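PDB 5LPE: kallikrein-10 from Homo sapiens, which is a secreted, zymogen-like serine protease of the kallikrein family, inhibited by zinc and credited with a tumour-suppressor role in breast and prostate cancer. Local coordinates for residues V39-A42 against A43-N47; R119-Q122 against P123-C127; V216-I220 against C221-S225. All coordinates share one frame; numbering follows the deposited sequence.

Interaction 1: residues V39-A42 against A43-N47; sequences VLTA and AHCGN. With ZN (zinc ion), chain F.
Ala42 and His44 meet face to methyl: Ala42 CB sits 3.9 Å from the centroid of the His44 ring, 26° off its normal, a CH-pi contact displaced toward the ring's rim. His44 CG lies between its own backbone N and carbonyl carbon (chi1 75°), which turns the imidazole back so that one face meets Ala42 CB. The ring is also pinned at both nitrogens. ND1 binds the zinc ion at 2.1 Å, while NE2 is hydrogen-bonded to Ser187 OG; Asp92 and Asp95 complete the protein ligands of the metal. The backbone between them turns in a short 3-10 segment, where Cys45 N donates to Ala42 O at 3.1 Å. Cys45 SG packs against Ala42 CB at 4.0 Å and lies 3.6 Å from Thr41 OG1, which is hydrogen-bonded to Ala30 O. Further out, the disulfide from Cys45 to Cys29 ties this turn to strand 26-35, and Thr41 pairs through its backbone with Met97. The sequence TAAHC is the histidine signature of trypsin-like proteases, and His44 is probably the charge-relay histidine, as in its relatives. Here the zinc ion stands between ND1 and the triad's aspartate, Asp95.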
ATOM      1  N   VAL A  39       8.741   2.311   6.672  1.00 21.68           N
ATOM      2  CA  VAL A  39       7.389   2.154   6.163  1.00 16.84           C
ATOM      3  C   VAL A  39       7.374   2.656   4.730  1.00 21.24           C
ATOM      4  O   VAL A  39       8.052   3.634   4.403  1.00 19.63           O
ATOM      5  CB  VAL A  39       6.359   2.903   7.024  1.00 17.55           C
ATOM      6  CG1 VAL A  39       4.961   2.777   6.421  1.00 22.63           C
ATOM      7  CG2 VAL A  39       6.364   2.370   8.430  1.00 20.39           C
ATOM      8  N   LEU A  40       6.643   1.964   3.864  1.00 21.16           N
ATOM      9  CA  LEU A  40       6.544   2.361   2.475  1.00 17.88           C
ATOM     10  C   LEU A  40       5.106   2.717   2.154  1.00 20.97           C
ATOM     11  O   LEU A  40       4.170   2.024   2.568  1.00 23.64           O
ATOM     12  CB  LEU A  40       7.025   1.277   1.521  1.00 18.58           C
ATOM     13  CG  LEU A  40       6.971   1.658   0.031  1.00 15.98           C
ATOM     14  CD1 LEU A  40       8.323   1.908  -0.570  1.00 18.07           C
ATOM     15  CD2 LEU A  40       6.350   0.528  -0.703  1.00 20.90           C
ATOM     16  N   THR A  41       4.950   3.795   1.395  1.00 21.90           N
ATOM     17  CA  THR A  41       3.650   4.321   1.038  1.00 21.12           C
ATOM     18  C   THR A  41       3.784   5.096  -0.268  1.00 22.17           C
ATOM     19  O   THR A  41       4.875   5.237  -0.824  1.00 21.16           O
ATOM     20  CB  THR A  41       3.101   5.196   2.171  1.00 23.43           C
ATOM     21  OG1 THR A  41       1.803   5.689   1.819  1.00 25.21           O
ATOM     22  CG2 THR A  41       4.035   6.360   2.454  1.00 19.75           C
ATOM     23  N   ALA A  42       2.657   5.616  -0.744  1.00 23.23           N
ATOM     24  CA  ALA A  42       2.654   6.391  -1.972  1.00 23.04           C
ATOM     25  C   ALA A  42       3.292   7.750  -1.732  1.00 23.63           C
ATOM     26  O   ALA A  42       3.052   8.389  -0.707  1.00 23.74           O
ATOM     27  CB  ALA A  42       1.228   6.551  -2.490  1.00 22.49           C
ATOM     28  N   ALA A  43       4.111   8.193  -2.690  1.00 23.46           N
ATOM     29  CA  ALA A  43       4.709   9.521  -2.596  1.00 24.76           C
ATOM     30  C   ALA A  43       3.659  10.623  -2.465  1.00 30.27           C
ATOM     31  O   ALA A  43       3.898  11.613  -1.762  1.00 25.24           O
ATOM     32  CB  ALA A  43       5.601   9.786  -3.804  1.00 23.88           C
ATOM     33  N   HIS A  44       2.483  10.472  -3.098  1.00 31.42           N
ATOM     34  CA  HIS A  44       1.490  11.549  -3.047  1.00 28.34           C
ATOM     35  C   HIS A  44       0.992  11.810  -1.638  1.00 30.50           C
ATOM     36  O   HIS A  44       0.235  12.766  -1.436  1.00 30.13           O
ATOM     37  CB  HIS A  44       0.283  11.266  -3.956  1.00 32.52           C
ATOM     38  CG  HIS A  44      -0.660  10.227  -3.427  1.00 34.93           C
ATOM     39  ND1 HIS A  44      -0.905   9.042  -4.089  1.00 40.68           N
ATOM     40  CD2 HIS A  44      -1.426  10.199  -2.310  1.00 34.93           C
ATOM     41  CE1 HIS A  44      -1.770   8.325  -3.394  1.00 39.25           C
ATOM     42  NE2 HIS A  44      -2.100   9.002  -2.308  1.00 36.51           N
ATOM     43  N   CYS A  45       1.370  10.963  -0.680  1.00 30.02           N
ATOM     44  CA  CYS A  45       1.090  11.138   0.738  1.00 33.85           C
ATOM     45  C   CYS A  45       2.123  12.006   1.443  1.00 33.45           C
ATOM     46  O   CYS A  45       2.038  12.177   2.665  1.00 33.40           O
ATOM     47  CB  CYS A  45       1.039   9.776   1.431  1.00 32.93           C
ATOM     48  SG  CYS A  45      -0.103   8.587   0.721  1.00 28.47           S
ATOM     49  N   GLY A  46       3.096  12.543   0.708  1.00 34.60           N
ATOM     50  CA  GLY A  46       4.245  13.197   1.307  1.00 41.11           C
ATOM     51  C   GLY A  46       4.102  14.674   1.600  1.00 38.92           C
ATOM     52  O   GLY A  46       5.110  15.374   1.709  1.00 40.85           O
ATOM     53  N   ASN A  47       2.862  15.161   1.726  1.00 48.18           N
ATOM     54  CA  ASN A  47       2.639  16.528   2.194  1.00 49.70           C
ATOM     55  C   ASN A  47       3.487  16.810   3.427  1.00 48.13           C
ATOM     56  O   ASN A  47       4.189  17.827   3.488  1.00 48.08           O
ATOM     57  CB  ASN A  47       1.155  16.758   2.509  1.00 55.17           C
ATOM     58  CG  ASN A  47       0.223  16.156   1.463  1.00 49.10           C
ATOM     59  OD1 ASN A  47      -0.007  14.942   1.449  1.00 47.77           O
ATOM     60  ND2 ASN A  47      -0.326  17.003   0.595  1.00 43.16           N
TER
HETATM   61 ZN    ZN F 304      -0.402   9.107  -6.122  1.00 46.36          ZN

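Interaction 2: residues R119-Q122 against P123-C127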
ATOM      1  N   ARG A 119       9.932 -11.501  -6.690  1.00 35.22           N
ATOM      2  CA  ARG A 119       9.319 -12.011  -7.907  1.00 29.38           C
ATOM      3  C   ARG A 119       8.130 -11.105  -8.218  1.00 36.54           C
ATOM      4  O   ARG A 119       7.568 -10.480  -7.314  1.00 37.46           O
ATOM      5  CB  ARG A 119       8.865 -13.458  -7.656  1.00 37.24           C
ATOM      6  CG  ARG A 119       8.505 -14.355  -8.819  1.00 43.29           C
ATOM      7  CD  ARG A 119       7.846 -15.654  -8.257  1.00 46.50           C
ATOM      8  NE  ARG A 119       6.611 -15.381  -7.510  1.00 48.93           N
ATOM      9  CZ  ARG A 119       5.460 -15.016  -8.079  1.00 51.53           C
ATOM     10  NH1 ARG A 119       5.391 -14.876  -9.400  1.00 49.90           N
ATOM     11  NH2 ARG A 119       4.379 -14.782  -7.338  1.00 47.16           N
ATOM     12  N   CYS A 120       7.730 -11.061  -9.483  1.00 40.92           N
ATOM     13  CA  CYS A 120       6.595 -10.246  -9.903  1.00 33.97           C
ATOM     14  C   CYS A 120       5.353 -11.118 -10.015  1.00 33.36           C
ATOM     15  O   CYS A 120       5.413 -12.252 -10.497  1.00 36.35           O
ATOM     16  CB  CYS A 120       6.849  -9.551 -11.243  1.00 33.43           C
ATOM     17  SG  CYS A 120       8.125  -8.272 -11.270  1.00 44.67           S
ATOM     18  N   ALA A 121       4.231 -10.583  -9.557  1.00 33.27           N
ATOM     19  CA  ALA A 121       2.982 -11.311  -9.613  1.00 33.59           C
ATOM     20  C   ALA A 121       2.383 -11.164 -11.002  1.00 31.78           C
ATOM     21  O   ALA A 121       2.453 -10.095 -11.613  1.00 29.24           O
ATOM     22  CB  ALA A 121       2.021 -10.800  -8.545  1.00 32.02           C
ATOM     23  N   GLN A 122       1.862 -12.260 -11.517  1.00 33.40           N
ATOM     24  CA  GLN A 122       1.352 -12.282 -12.875  1.00 34.52           C
ATOM     25  C   GLN A 122      -0.150 -12.018 -12.918  1.00 34.55           C
ATOM     26  O   GLN A 122      -0.863 -12.275 -11.942  1.00 32.01           O
ATOM     27  CB  GLN A 122       1.664 -13.617 -13.533  1.00 28.76           C
ATOM     28  CG  GLN A 122       3.145 -13.965 -13.490  1.00 34.71           C
ATOM     29  CD  GLN A 122       4.029 -12.955 -14.213  1.00 37.56           C
ATOM     30  OE1 GLN A 122       3.634 -12.367 -15.223  1.00 36.88           O
ATOM     31  NE2 GLN A 122       5.242 -12.757 -13.698  1.00 44.25           N
ATOM     32  N   PRO A 123      -0.645 -11.508 -14.044  1.00 28.39           N
ATOM     33  CA  PRO A 123      -2.094 -11.431 -14.239  1.00 24.41           C
ATOM     34  C   PRO A 123      -2.756 -12.774 -13.983  1.00 27.97           C
ATOM     35  O   PRO A 123      -2.262 -13.824 -14.392  1.00 29.26           O
ATOM     36  CB  PRO A 123      -2.231 -10.997 -15.700  1.00 27.41           C
ATOM     37  CG  PRO A 123      -0.983 -10.240 -15.986  1.00 35.09           C
ATOM     38  CD  PRO A 123       0.102 -10.896 -15.159  1.00 29.65           C
ATOM     39  N   GLY A 124      -3.872 -12.736 -13.273  1.00 28.77           N
ATOM     40  CA  GLY A 124      -4.599 -13.923 -12.896  1.00 29.92           C
ATOM     41  C   GLY A 124      -4.371 -14.374 -11.474  1.00 31.00           C
ATOM     42  O   GLY A 124      -5.125 -15.229 -10.987  1.00 32.55           O
ATOM     43  N   ASP A 125      -3.374 -13.816 -10.787  1.00 27.66           N
ATOM     44  CA  ASP A 125      -3.082 -14.223  -9.423  1.00 30.10           C
ATOM     45  C   ASP A 125      -4.149 -13.668  -8.500  1.00 31.56           C
ATOM     46  O   ASP A 125      -4.659 -12.568  -8.720  1.00 33.37           O
ATOM     47  CB  ASP A 125      -1.706 -13.718  -8.980  1.00 30.79           C
ATOM     48  CG  ASP A 125      -0.571 -14.358  -9.735  1.00 34.38           C
ATOM     49  OD1 ASP A 125      -0.821 -15.012 -10.764  1.00 39.55           O
ATOM     50  OD2 ASP A 125       0.588 -14.197  -9.303  1.00 41.86           O
ATOM     51  N   GLN A 126      -4.432 -14.406  -7.450  1.00 31.32           N
ATOM     52  CA  GLN A 126      -5.365 -13.959  -6.461  1.00 32.72           C
ATOM     53  C   GLN A 126      -4.589 -13.281  -5.317  1.00 31.28           C
ATOM     54  O   GLN A 126      -3.786 -13.858  -4.681  1.00 37.16           O
ATOM     55  CB  GLN A 126      -6.260 -15.099  -6.033  1.00 35.26           C
ATOM     56  CG  GLN A 126      -7.438 -15.271  -6.965  1.00 36.87           C
ATOM     57  CD  GLN A 126      -8.708 -15.651  -6.251  1.00 46.10           C
ATOM     58  OE1 GLN A 126      -9.631 -14.869  -6.109  1.00 46.84           O
ATOM     59  NE2 GLN A 126      -8.752 -16.846  -5.796  1.00 44.85           N
ATOM     60  N   CYS A 127      -4.836 -12.016  -5.096  1.00 28.20           N
ATOM     61  CA  CYS A 127      -4.132 -11.215  -4.115  1.00 24.52           C
ATOM     62  C   CYS A 127      -5.155 -10.675  -3.122  1.00 26.07           C
ATOM     63  O   CYS A 127      -6.338 -10.990  -3.194  1.00 27.30           O
ATOM     64  CB  CYS A 127      -3.350 -10.098  -4.816  1.00 24.68           C
ATOM     65  SG  CYS A 127      -2.182 -10.703  -6.081  1.00 22.93           S
TER
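Asp125 reaches back to Gln122 across a type II beta turn that runs from Gln122 to Asp125, with Pro123 and Gly124 at its corners. The turn is closed by Asp125 N donating to Gln122 O at 3.2 Å. Asp125 CG stands anti to its carbonyl carbon (chi1 -67°), which swings the carboxylate back over the turn; OD2 then takes a weak hydrogen bond from Gln122 N at 3.2 Å and rests 3.8 Å from Ala121 CB. Gly124 has a positive phi of 101°, as the third position of such a turn favours. This turn is the compact part. The solvent side is looser: Asp125 OD2 lies off the edge of the Arg119 guanidinium, near its plane, but 4.3 Å from Arg119 NH2, beyond a salt bridge, so any attraction is probably modest. Gln122 bends at chi2 and curls its amide back, where NE2 makes a weak bond to Cys120 O at 3.2 Å. On the inner side, Ala121 packs on Cys193, which is joined by a disulfide to Cys127. Through Gly124, Asp125 and Cys127 the segment pairs with strand 147-153, and the turn leads into strand 126-131, first in the order of the second six-stranded antiparallel barrel.

Interaction 3: residues V216-I220 against C221-S225; sequences VYTQI and CKYMS
Ile220 O accepts a hydrogen bond from Tyr223 N at 3.0 Å. A weaker bond of 3.4 Å runs from Lys222 N to Gln219 O. These two overlapping i to i+3 links form the short 3-10 turn by which strand 215-219, of the second barrel of the chymotrypsin fold, passes into the C-terminal helix 224-230 found in trypsin-like proteases. Tyr223 occupies the N-cap position of that helix. Its side chain folds back along the turn to meet the strand it has just left: Thr218 CG2 comes within 3.5 Å of Tyr223 CE1, the two side chains crossing at about a right angle. Thr218 CG2 is placed there by lying anti to its backbone N, while Thr218 OG1 makes a weak bond to Asp95 O. At its far end the phenol hydroxyl is hydrogen-bonded to His94, and the ring stacks edge-to-face with His76. On another side of the turn, Gln219 extends from its CB with CG anti to the backbone N (chi1 -169°) and reaches Cys221 and Lys222. Gln219 CG touches Cys221 SG at 3.6 Å, and the bent aliphatic chain of Lys222 crosses the glutamine obliquely. Beyond the two segments, the ammonium of Lys222 forms a salt bridge with a bound sulfate, probably from the crystallisation liquor. Met224 brings SD to 3.7 Å from Ile220 O. Gln219 O lies at the edge of the Tyr223 ring and in its plane, 3.0 Å from Tyr223 CD1.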
ATOM      1  N   VAL A 216      -5.160   1.117  -9.363  1.00 21.16           N
ATOM      2  CA  VAL A 216      -3.848   1.216  -9.975  1.00 19.48           C
ATOM      3  C   VAL A 216      -2.835   1.229  -8.845  1.00 20.75           C
ATOM      4  O   VAL A 216      -2.802   2.168  -8.038  1.00 16.42           O
ATOM      5  CB  VAL A 216      -3.715   2.453 -10.872  1.00 21.36           C
ATOM      6  CG1 VAL A 216      -2.271   2.610 -11.359  1.00 21.32           C
ATOM      7  CG2 VAL A 216      -4.654   2.342 -12.047  1.00 22.54           C
ATOM      8  N   TYR A 217      -2.018   0.179  -8.780  1.00 19.83           N
ATOM      9  CA  TYR A 217      -1.010   0.003  -7.751  1.00 18.08           C
ATOM     10  C   TYR A 217       0.376   0.146  -8.359  1.00 22.47           C
ATOM     11  O   TYR A 217       0.601  -0.196  -9.527  1.00 26.50           O
ATOM     12  CB  TYR A 217      -1.132  -1.364  -7.093  1.00 18.22           C
ATOM     13  CG  TYR A 217      -2.350  -1.533  -6.227  1.00 18.58           C
ATOM     14  CD1 TYR A 217      -3.598  -1.804  -6.782  1.00 15.79           C
ATOM     15  CD2 TYR A 217      -2.245  -1.471  -4.840  1.00 21.21           C
ATOM     16  CE1 TYR A 217      -4.713  -1.972  -5.979  1.00 18.26           C
ATOM     17  CE2 TYR A 217      -3.358  -1.644  -4.016  1.00 21.40           C
ATOM     18  CZ  TYR A 217      -4.594  -1.894  -4.590  1.00 24.50           C
ATOM     19  OH  TYR A 217      -5.712  -2.057  -3.776  1.00 26.13           O
ATOM     20  N   THR A 218       1.307   0.663  -7.565  1.00 17.98           N
ATOM     21  CA  THR A 218       2.693   0.668  -7.994  1.00 21.19           C
ATOM     22  C   THR A 218       3.230  -0.757  -7.926  1.00 24.38           C
ATOM     23  O   THR A 218       3.022  -1.456  -6.936  1.00 25.87           O
ATOM     24  CB  THR A 218       3.525   1.608  -7.125  1.00 21.33           C
ATOM     25  OG1 THR A 218       2.929   2.911  -7.125  1.00 24.05           O
ATOM     26  CG2 THR A 218       4.955   1.712  -7.679  1.00 20.69           C
ATOM     27  N   GLN A 219       3.906  -1.207  -8.979  1.00 23.92           N
ATOM     28  CA  GLN A 219       4.394  -2.578  -8.999  1.00 20.00           C
ATOM     29  C   GLN A 219       5.721  -2.613  -8.247  1.00 24.45           C
ATOM     30  O   GLN A 219       6.727  -2.089  -8.725  1.00 23.99           O
ATOM     31  CB  GLN A 219       4.549  -3.036 -10.443  1.00 22.14           C
ATOM     32  CG  GLN A 219       4.802  -4.493 -10.651  1.00 31.12           C
ATOM     33  CD  GLN A 219       4.879  -4.819 -12.119  1.00 28.13           C
ATOM     34  OE1 GLN A 219       5.095  -3.937 -12.947  1.00 27.24           O
ATOM     35  NE2 GLN A 219       4.703  -6.085 -12.449  1.00 26.49           N
ATOM     36  N   ILE A 220       5.736  -3.278  -7.090  1.00 25.33           N
ATOM     37  CA  ILE A 220       6.830  -3.108  -6.131  1.00 21.04           C
ATOM     38  C   ILE A 220       8.059  -3.943  -6.513  1.00 22.52           C
ATOM     39  O   ILE A 220       9.182  -3.591  -6.141  1.00 22.69           O
ATOM     40  CB  ILE A 220       6.318  -3.424  -4.707  1.00 17.96           C
ATOM     41  CG1 ILE A 220       5.130  -2.518  -4.348  1.00 22.26           C
ATOM     42  CG2 ILE A 220       7.379  -3.211  -3.652  1.00 15.07           C
ATOM     43  CD1 ILE A 220       5.421  -1.006  -4.340  1.00 18.91           C
ATOM     44  N   CYS A 221       7.876  -5.044  -7.255  1.00 25.24           N
ATOM     45  CA  CYS A 221       8.961  -5.888  -7.759  1.00 22.21           C
ATOM     46  C   CYS A 221       9.822  -5.194  -8.801  1.00 29.24           C
ATOM     47  O   CYS A 221      10.827  -5.778  -9.220  1.00 33.04           O
ATOM     48  CB  CYS A 221       8.411  -7.161  -8.395  1.00 26.98           C
ATOM     49  SG  CYS A 221       7.506  -6.840  -9.944  1.00 39.07           S
ATOM     50  N   LYS A 222       9.421  -4.010  -9.274  1.00 25.99           N
ATOM     51  CA  LYS A 222      10.254  -3.189 -10.143  1.00 24.90           C
ATOM     52  C   LYS A 222      11.081  -2.161  -9.388  1.00 24.72           C
ATOM     53  O   LYS A 222      11.921  -1.499 -10.004  1.00 27.62           O
ATOM     54  CB  LYS A 222       9.391  -2.441 -11.170  1.00 28.87           C
ATOM     55  CG  LYS A 222       8.321  -3.290 -11.856  1.00 32.13           C
ATOM     56  CD  LYS A 222       8.939  -4.476 -12.564  1.00 34.84           C
ATOM     57  CE  LYS A 222       8.129  -4.872 -13.772  1.00 35.94           C
ATOM     58  NZ  LYS A 222       8.807  -6.018 -14.429  1.00 48.84           N
ATOM     59  N   TYR A 223      10.800  -1.948  -8.107  1.00 20.31           N
ATOM     60  CA  TYR A 223      11.460  -0.930  -7.299  1.00 21.45           C
ATOM     61  C   TYR A 223      12.462  -1.483  -6.285  1.00 20.54           C
ATOM     62  O   TYR A 223      12.975  -0.722  -5.458  1.00 21.06           O
ATOM     63  CB  TYR A 223      10.392  -0.049  -6.639  1.00 22.94           C
ATOM     64  CG  TYR A 223       9.685   0.791  -7.692  1.00 24.09           C
ATOM     65  CD1 TYR A 223       8.606   0.287  -8.398  1.00 19.77           C
ATOM     66  CD2 TYR A 223      10.144   2.063  -8.028  1.00 28.15           C
ATOM     67  CE1 TYR A 223       7.978   1.028  -9.373  1.00 23.79           C
ATOM     68  CE2 TYR A 223       9.505   2.828  -9.021  1.00 26.41           C
ATOM     69  CZ  TYR A 223       8.423   2.296  -9.683  1.00 24.96           C
ATOM     70  OH  TYR A 223       7.776   3.001 -10.668  1.00 29.05           O
ATOM     71  N   MET A 224      12.737  -2.788  -6.304  1.00 21.00           N
ATOM     72  CA  MET A 224      13.526  -3.395  -5.230  1.00 23.03           C
ATOM     73  C   MET A 224      14.929  -2.793  -5.115  1.00 26.09           C
ATOM     74  O   MET A 224      15.463  -2.665  -4.004  1.00 25.17           O
ATOM     75  CB  MET A 224      13.610  -4.906  -5.429  1.00 22.14           C
ATOM     76  CG  MET A 224      12.283  -5.584  -5.194  1.00 24.62           C
ATOM     77  SD  MET A 224      11.607  -4.918  -3.689  1.00 33.77           S
ATOM     78  CE  MET A 224      12.723  -5.659  -2.486  1.00 32.70           C
ATOM     79  N   SER A 225      15.547  -2.428  -6.243  1.00 19.53           N
ATOM     80  CA  SER A 225      16.867  -1.810  -6.189  1.00 21.03           C
ATOM     81  C   SER A 225      16.857  -0.584  -5.294  1.00 24.68           C
ATOM     82  O   SER A 225      17.691  -0.450  -4.393  1.00 27.38           O
ATOM     83  CB  SER A 225      17.342  -1.438  -7.594  1.00 23.27           C
ATOM     84  OG  SER A 225      17.638  -2.600  -8.354  1.00 32.09           O
TER

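In the fold
The three local contacts are spread through both barrels of the protease. Interaction 1 lies in the first barrel, at the zinc and the charge-relay histidine, while interactions 2 and 3 reach the sheet of the second. Interactions 2 and 3 are joined covalently: Cys120 SG and Cys221 SG form a disulfide of 2.0 Å, tying the approach to strand 126-131 to the turn before the C-terminal helix. Interaction 3 also packs against interaction 1, with Leu40 CD2 4.1 Å from Ile220 CD1, and the nearest side-chain atom of Thr218 is about 7 Å from the zinc ion. Interactions 1 and 2 do not touch; their centres are about 24 Å apart, on opposite sides of the chain's centre.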